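PDB 1TW9: glutathione S-transferase 2 from Heligmosomoides polygyrus, which probably catalyses the conjugation of glutathione to electrophilic halide compounds, giving an S-substituted glutathione, a halide anion and a proton. Local coordinates for residues A[151-154]-A[155-159]; A[165-168]-A[169-172]; A[181-184]-A[185-189]. One frame throughout, in Å; residues are numbered along the deposited sequence.

Interaction 1: A[151-154]-A[155-159]; sequences DKIS and WVDLL
Ser154 N donates to Asp157 OD2 over 2.8 Å, with an N-H...O angle of 151°. The bond uses the anti lone pair of OD2, the one turned away from OD1. The CG of Asp157 lies beside its own backbone N and opposite the carbonyl carbon (chi1 -69°), which swings the carboxylate back to the start of the helix. A water adds a second link: it donates to Asp157 OD2 at 2.7 Å and is hydrogen-bonded to Ser154 OG at the same distance. The other oxygen, Asp157 OD1, accepts from His184 NE2 and from the backbone N of Leu148. Several donors therefore hold this buried carboxylate, which fixes its rotation. Its place at the N-terminal end of a helix would probably favour the charged form.

Ser154 is the N-cap of helix 155-170. The bond from its backbone N to the side chain of Asp157, three residues on, is one half of a capping box. A capping box and a hydrophobic staple at the start of this helix are familiar features of the glutathione transferase fold. The first helical turn is closed by a weak bond from Leu158 N to Ser154 O at 3.3 Å.

The staple is made by Ile153, just before the cap, and Leu158. Ile153 CD1 meets Leu158 CD2 at 4.1 Å, and the two side chains cross at about a right angle. Ile153 CA also lies 3.4 Å from Asp157 OD2. Val156 CG1 lies 3.5 Å from Ser154 OG. The Trp155 indole packs on helices 16-24, 64-75 and 82-101, touching Val21, Ala72 and Ala92 among others.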
# COMPACT_ATOMS: atom_id res chain seq x y z
N ASP A 151 -6.76 -19.22 -6.08
CA ASP A 151 -7.95 -19.86 -6.58
C ASP A 151 -9.27 -19.28 -6.04
O ASP A 151 -10.32 -19.92 -6.23
CB ASP A 151 -7.88 -21.37 -6.31
CG ASP A 151 -7.94 -21.70 -4.90
OD1 ASP A 151 -7.93 -20.78 -4.04
OD2 ASP A 151 -7.98 -22.91 -4.50
N LYS A 152 -9.22 -18.12 -5.38
CA LYS A 152 -10.39 -17.53 -4.78
C LYS A 152 -10.33 -16.04 -4.94
O LYS A 152 -9.27 -15.43 -5.14
CB LYS A 152 -10.37 -17.91 -3.32
CG LYS A 152 -11.47 -17.42 -2.48
CD LYS A 152 -11.17 -17.83 -1.03
CE LYS A 152 -12.32 -17.42 -0.06
NZ LYS A 152 -12.01 -17.52 1.40
N ILE A 153 -11.48 -15.42 -4.90
CA ILE A 153 -11.60 -14.00 -5.08
C ILE A 153 -10.85 -13.30 -3.98
O ILE A 153 -10.84 -13.77 -2.79
CB ILE A 153 -13.10 -13.62 -5.06
CG1 ILE A 153 -13.34 -12.16 -5.45
CG2 ILE A 153 -13.74 -13.89 -3.73
CD1 ILE A 153 -14.79 -11.77 -5.83
N SER A 154 -10.22 -12.17 -4.33
CA SER A 154 -9.52 -11.38 -3.31
C SER A 154 -9.92 -9.92 -3.48
O SER A 154 -10.47 -9.52 -4.53
CB SER A 154 -8.02 -11.48 -3.41
OG SER A 154 -7.55 -10.93 -4.63
N TRP A 155 -9.48 -9.11 -2.53
CA TRP A 155 -9.85 -7.65 -2.57
C TRP A 155 -9.24 -6.95 -3.78
O TRP A 155 -9.86 -5.96 -4.30
CB TRP A 155 -9.44 -6.95 -1.30
CG TRP A 155 -7.98 -6.92 -0.98
CD1 TRP A 155 -7.22 -7.91 -0.38
CD2 TRP A 155 -7.12 -5.78 -1.09
NE1 TRP A 155 -5.93 -7.44 -0.16
CE2 TRP A 155 -5.84 -6.16 -0.63
CE3 TRP A 155 -7.27 -4.52 -1.66
CZ2 TRP A 155 -4.74 -5.29 -0.65
CZ3 TRP A 155 -6.18 -3.66 -1.64
CH2 TRP A 155 -4.95 -4.05 -1.14
N VAL A 156 -8.12 -7.42 -4.28
CA VAL A 156 -7.53 -6.76 -5.50
C VAL A 156 -8.37 -7.12 -6.74
O VAL A 156 -8.51 -6.31 -7.65
CB VAL A 156 -6.03 -7.01 -5.76
CG1 VAL A 156 -5.77 -8.47 -6.27
CG2 VAL A 156 -5.50 -5.97 -6.73
N ASP A 157 -8.98 -8.30 -6.80
CA ASP A 157 -9.96 -8.58 -7.86
C ASP A 157 -11.10 -7.53 -7.85
O ASP A 157 -11.49 -7.00 -8.90
CB ASP A 157 -10.60 -9.93 -7.70
CG ASP A 157 -9.67 -11.05 -7.94
OD1 ASP A 157 -9.00 -11.12 -9.04
OD2 ASP A 157 -9.62 -11.97 -7.04
N LEU A 158 -11.64 -7.25 -6.68
CA LEU A 158 -12.64 -6.22 -6.47
C LEU A 158 -12.18 -4.84 -6.90
O LEU A 158 -12.96 -4.11 -7.56
CB LEU A 158 -13.20 -6.13 -5.01
CG LEU A 158 -13.77 -7.37 -4.40
CD1 LEU A 158 -14.03 -7.19 -2.97
CD2 LEU A 158 -14.95 -7.78 -5.14
N LEU A 159 -10.97 -4.45 -6.54
CA LEU A 159 -10.47 -3.13 -6.83
C LEU A 159 -10.29 -2.97 -8.37
O LEU A 159 -10.70 -1.96 -8.94
CB LEU A 159 -9.15 -3.02 -6.10
CG LEU A 159 -8.38 -1.73 -6.19
CD1 LEU A 159 -9.19 -0.63 -5.53
CD2 LEU A 159 -7.05 -1.85 -5.57
O HOH W 1 -7.18 -12.87 -6.47

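Interaction 2: A[165-168]-A[169-172]; sequences ADMT and NRVP
The C-terminal end of helix 155-170 is formed here, where Asn169, Arg170 and Val171 close its last turns on Ala165, Asp166 and Met167. Val171 N donates to Met167 O at 2.7 Å. Val171 then leaves helical geometry. Pro172 follows and has no N-H to give, so Thr168 O gets no backbone hydrogen bond from it. Instead that oxygen takes a CA-H...O contact from Pro172 CA at 3.5 Å.

On the outer side, Asp166 and Arg170 form a salt bridge one turn apart. Arg170 NE donates to Asp166 OD1 at 3.0 Å, on the syn side of the oxygen but well out of the carboxylate plane. The bond is bent, with an angle of 135° at the hydrogen, and the carboxylate and guanidinium planes stand 74° apart. The arginine chain runs extended from CG to NE, and its NH2 continues to Pro205 O. Met167 bends at its second and third torsions and brings CE to 4.0 Å from Arg170 CD. Thr168 OG1 is bonded to Val164 O.

Ala165 O accepts from Asn169 N at 2.9 Å. A water also donates to Ala165 O, and it makes a weak 3.1 Å bond to Asn169 OD1.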
# COMPACT_ATOMS: atom_id res chain seq x y z
N ALA A 165 -14.75 -1.52 -14.81
CA ALA A 165 -16.16 -1.26 -15.08
C ALA A 165 -16.43 0.21 -15.24
O ALA A 165 -17.09 0.67 -16.19
CB ALA A 165 -17.04 -1.83 -13.94
N ASP A 166 -15.88 0.97 -14.31
CA ASP A 166 -16.01 2.40 -14.32
C ASP A 166 -15.40 3.02 -15.57
O ASP A 166 -16.07 3.82 -16.25
CB ASP A 166 -15.29 2.96 -13.13
CG ASP A 166 -15.38 4.47 -13.05
OD1 ASP A 166 -16.36 5.09 -13.52
OD2 ASP A 166 -14.47 5.12 -12.51
N MET A 167 -14.15 2.70 -15.86
CA MET A 167 -13.52 3.27 -17.06
C MET A 167 -14.22 2.84 -18.35
O MET A 167 -14.30 3.64 -19.31
CB MET A 167 -12.04 2.88 -17.12
CG MET A 167 -11.19 3.43 -15.98
SD MET A 167 -11.24 5.24 -15.92
CE MET A 167 -12.38 5.33 -14.57
N THR A 168 -14.67 1.58 -18.43
CA THR A 168 -15.34 1.11 -19.64
C THR A 168 -16.69 1.79 -19.80
O THR A 168 -17.10 2.07 -20.88
CB THR A 168 -15.50 -0.39 -19.65
OG1 THR A 168 -14.22 -0.97 -19.49
CG2 THR A 168 -15.97 -0.93 -21.00
N ASN A 169 -17.39 2.05 -18.71
CA ASN A 169 -18.58 2.92 -18.79
C ASN A 169 -18.26 4.28 -19.40
O ASN A 169 -18.97 4.76 -20.30
CB ASN A 169 -19.25 3.09 -17.42
CG ASN A 169 -19.98 1.86 -17.00
OD1 ASN A 169 -20.43 1.09 -17.85
ND2 ASN A 169 -20.15 1.68 -15.68
N ARG A 170 -17.17 4.89 -18.98
CA ARG A 170 -16.81 6.23 -19.46
C ARG A 170 -16.22 6.24 -20.88
O ARG A 170 -16.48 7.13 -21.69
CB ARG A 170 -15.78 6.83 -18.51
CG ARG A 170 -16.25 6.98 -17.11
CD ARG A 170 -15.20 7.56 -16.23
NE ARG A 170 -15.59 7.66 -14.84
CZ ARG A 170 -16.25 8.70 -14.28
NH1 ARG A 170 -16.64 9.75 -14.98
NH2 ARG A 170 -16.52 8.66 -12.98
N VAL A 171 -15.42 5.23 -21.16
CA VAL A 171 -14.65 5.10 -22.37
C VAL A 171 -14.77 3.67 -22.86
O VAL A 171 -13.94 2.81 -22.46
CB VAL A 171 -13.20 5.45 -22.09
CG1 VAL A 171 -12.32 5.25 -23.33
CG2 VAL A 171 -13.09 6.92 -21.57
N PRO A 172 -15.80 3.37 -23.68
CA PRO A 172 -16.03 2.00 -24.17
C PRO A 172 -14.79 1.30 -24.71
O PRO A 172 -14.65 0.08 -24.50
CB PRO A 172 -17.06 2.19 -25.27
CG PRO A 172 -17.85 3.33 -24.82
CD PRO A 172 -16.87 4.28 -24.14
O HOH W 2 -18.47 -1.33 -17.80

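Interaction 3: A[181-184]-A[185-189]; sequences VKAH and MERIQ
On helix 179-189, in the all-helical C-terminal domain, Ile188 packs over the His184 ring, one turn on. His184 CB lies 3.8 Å from Arg187 NH1. CG stands opposite the backbone N (chi1 171°), and the ring extends from there alongside the next turn. Ile188 CG1 sits over one face of the ring, 3.7 Å from its centroid and 17° off the normal. This is a CH-pi contact. CE1 and NE2 are the ring atoms nearest to it; CE1 is 3.6 Å from Ile188 CG1. At the tip, NE2 is hydrogen-bonded to Asp157 OD1 of helix 155-170. Leu140 and Leu148 also touch the His184 side chain. With a leucine in its place, Asp157 OD1 would probably be left short of one donor inside the protein, and Ile188 CG1 would probably lose its CH-pi partner.

The backbone here is regular. Ile188 N donates to His184 O at 2.9 Å, and Arg187 N bonds to Ala183 O at 2.9 Å. Arg187 bends at its third torsion (chi3 -62°), which brings its guanidinium back along the helix. Its NH1 comes 3.3 Å from His184 CA, and Ala183 O lies over one face of the group, toward its rim.

Elsewhere on the helix, Lys182 and Glu186 run side by side. Their charged atoms stay beyond salt-bridge distance, while Lys182 CE lies 3.6 Å from Glu186 OE1.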
# COMPACT_ATOMS: atom_id res chain seq x y z
N VAL A 181 -9.24 -9.28 -19.26
CA VAL A 181 -9.55 -8.28 -18.25
C VAL A 181 -11.04 -8.03 -18.25
O VAL A 181 -11.63 -7.91 -17.21
CB VAL A 181 -8.79 -6.97 -18.48
CG1 VAL A 181 -9.32 -5.86 -17.56
CG2 VAL A 181 -7.31 -7.14 -18.28
N LYS A 182 -11.65 -7.94 -19.44
CA LYS A 182 -13.12 -7.78 -19.48
C LYS A 182 -13.83 -8.97 -18.81
O LYS A 182 -14.81 -8.76 -18.10
CB LYS A 182 -13.67 -7.69 -20.93
CG LYS A 182 -15.17 -7.26 -20.84
CD LYS A 182 -15.86 -6.97 -22.05
CE LYS A 182 -17.34 -6.58 -21.68
NZ LYS A 182 -18.03 -6.04 -22.91
N ALA A 183 -13.39 -10.19 -19.10
CA ALA A 183 -13.97 -11.43 -18.62
C ALA A 183 -13.88 -11.42 -17.08
O ALA A 183 -14.80 -11.79 -16.36
CB ALA A 183 -13.15 -12.62 -19.16
N HIS A 184 -12.75 -10.95 -16.61
CA HIS A 184 -12.51 -10.85 -15.15
C HIS A 184 -13.45 -9.83 -14.52
O HIS A 184 -14.08 -10.12 -13.53
CB HIS A 184 -11.04 -10.52 -14.86
CG HIS A 184 -10.74 -10.18 -13.43
ND1 HIS A 184 -10.85 -8.92 -12.92
CD2 HIS A 184 -10.34 -10.97 -12.40
CE1 HIS A 184 -10.51 -8.94 -11.63
NE2 HIS A 184 -10.17 -10.18 -11.31
N MET A 185 -13.56 -8.68 -15.15
CA MET A 185 -14.48 -7.67 -14.69
C MET A 185 -15.87 -8.24 -14.56
O MET A 185 -16.56 -8.03 -13.53
CB MET A 185 -14.44 -6.49 -15.66
CG MET A 185 -15.16 -5.27 -15.22
SD MET A 185 -16.11 -4.51 -16.56
CE MET A 185 -17.41 -5.46 -15.99
N GLU A 186 -16.31 -8.99 -15.58
CA GLU A 186 -17.69 -9.49 -15.53
C GLU A 186 -17.84 -10.57 -14.47
O GLU A 186 -18.83 -10.59 -13.74
CB GLU A 186 -18.08 -9.99 -16.87
CG GLU A 186 -18.15 -8.87 -17.88
CD GLU A 186 -19.33 -7.90 -17.78
OE1 GLU A 186 -19.34 -6.99 -18.66
OE2 GLU A 186 -20.25 -7.96 -16.90
N ARG A 187 -16.86 -11.43 -14.37
CA ARG A 187 -16.92 -12.49 -13.36
C ARG A 187 -17.02 -11.89 -11.98
O ARG A 187 -17.80 -12.33 -11.16
CB ARG A 187 -15.62 -13.26 -13.46
CG ARG A 187 -15.36 -14.32 -12.49
CD ARG A 187 -13.94 -14.88 -12.72
NE ARG A 187 -13.79 -15.50 -14.08
CZ ARG A 187 -12.93 -15.14 -15.06
NH1 ARG A 187 -12.01 -14.14 -15.00
NH2 ARG A 187 -13.01 -15.87 -16.15
N ILE A 188 -16.20 -10.90 -11.71
CA ILE A 188 -16.16 -10.31 -10.37
C ILE A 188 -17.46 -9.58 -10.08
O ILE A 188 -18.03 -9.68 -9.03
CB ILE A 188 -14.95 -9.40 -10.19
CG1 ILE A 188 -13.67 -10.20 -10.37
CG2 ILE A 188 -14.95 -8.75 -8.79
CD1 ILE A 188 -13.56 -11.44 -9.49
N GLN A 189 -17.89 -8.79 -11.03
CA GLN A 189 -19.04 -7.92 -10.81
C GLN A 189 -20.36 -8.64 -10.87
O GLN A 189 -21.37 -8.06 -10.43
CB GLN A 189 -19.01 -6.69 -11.69
CG GLN A 189 -17.72 -5.85 -11.44
CD GLN A 189 -17.97 -4.42 -11.10
OE1 GLN A 189 -17.51 -3.86 -10.04
NE2 GLN A 189 -18.70 -3.79 -11.96

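Overall arrangement
All three interactions lie in the helical C-terminal domain and follow one another along the chain. Interaction 1 starts helix 155-170 and interaction 2 ends it. Their centres are 20 Å apart and they do not touch. Interaction 3 lies on the next helix, 179-189, with its centre 11 Å from interaction 1 and 13 Å from interaction 2. It touches both. Ile188 packs against Ile153 and Leu158 of interaction 1, beside the Asp157-His184 hydrogen bond between the two helices. Met185 reaches Ala165 of interaction 2. Helix 179-189 thus packs along helix 155-170, touching both its buried beginning and its more exposed last turns.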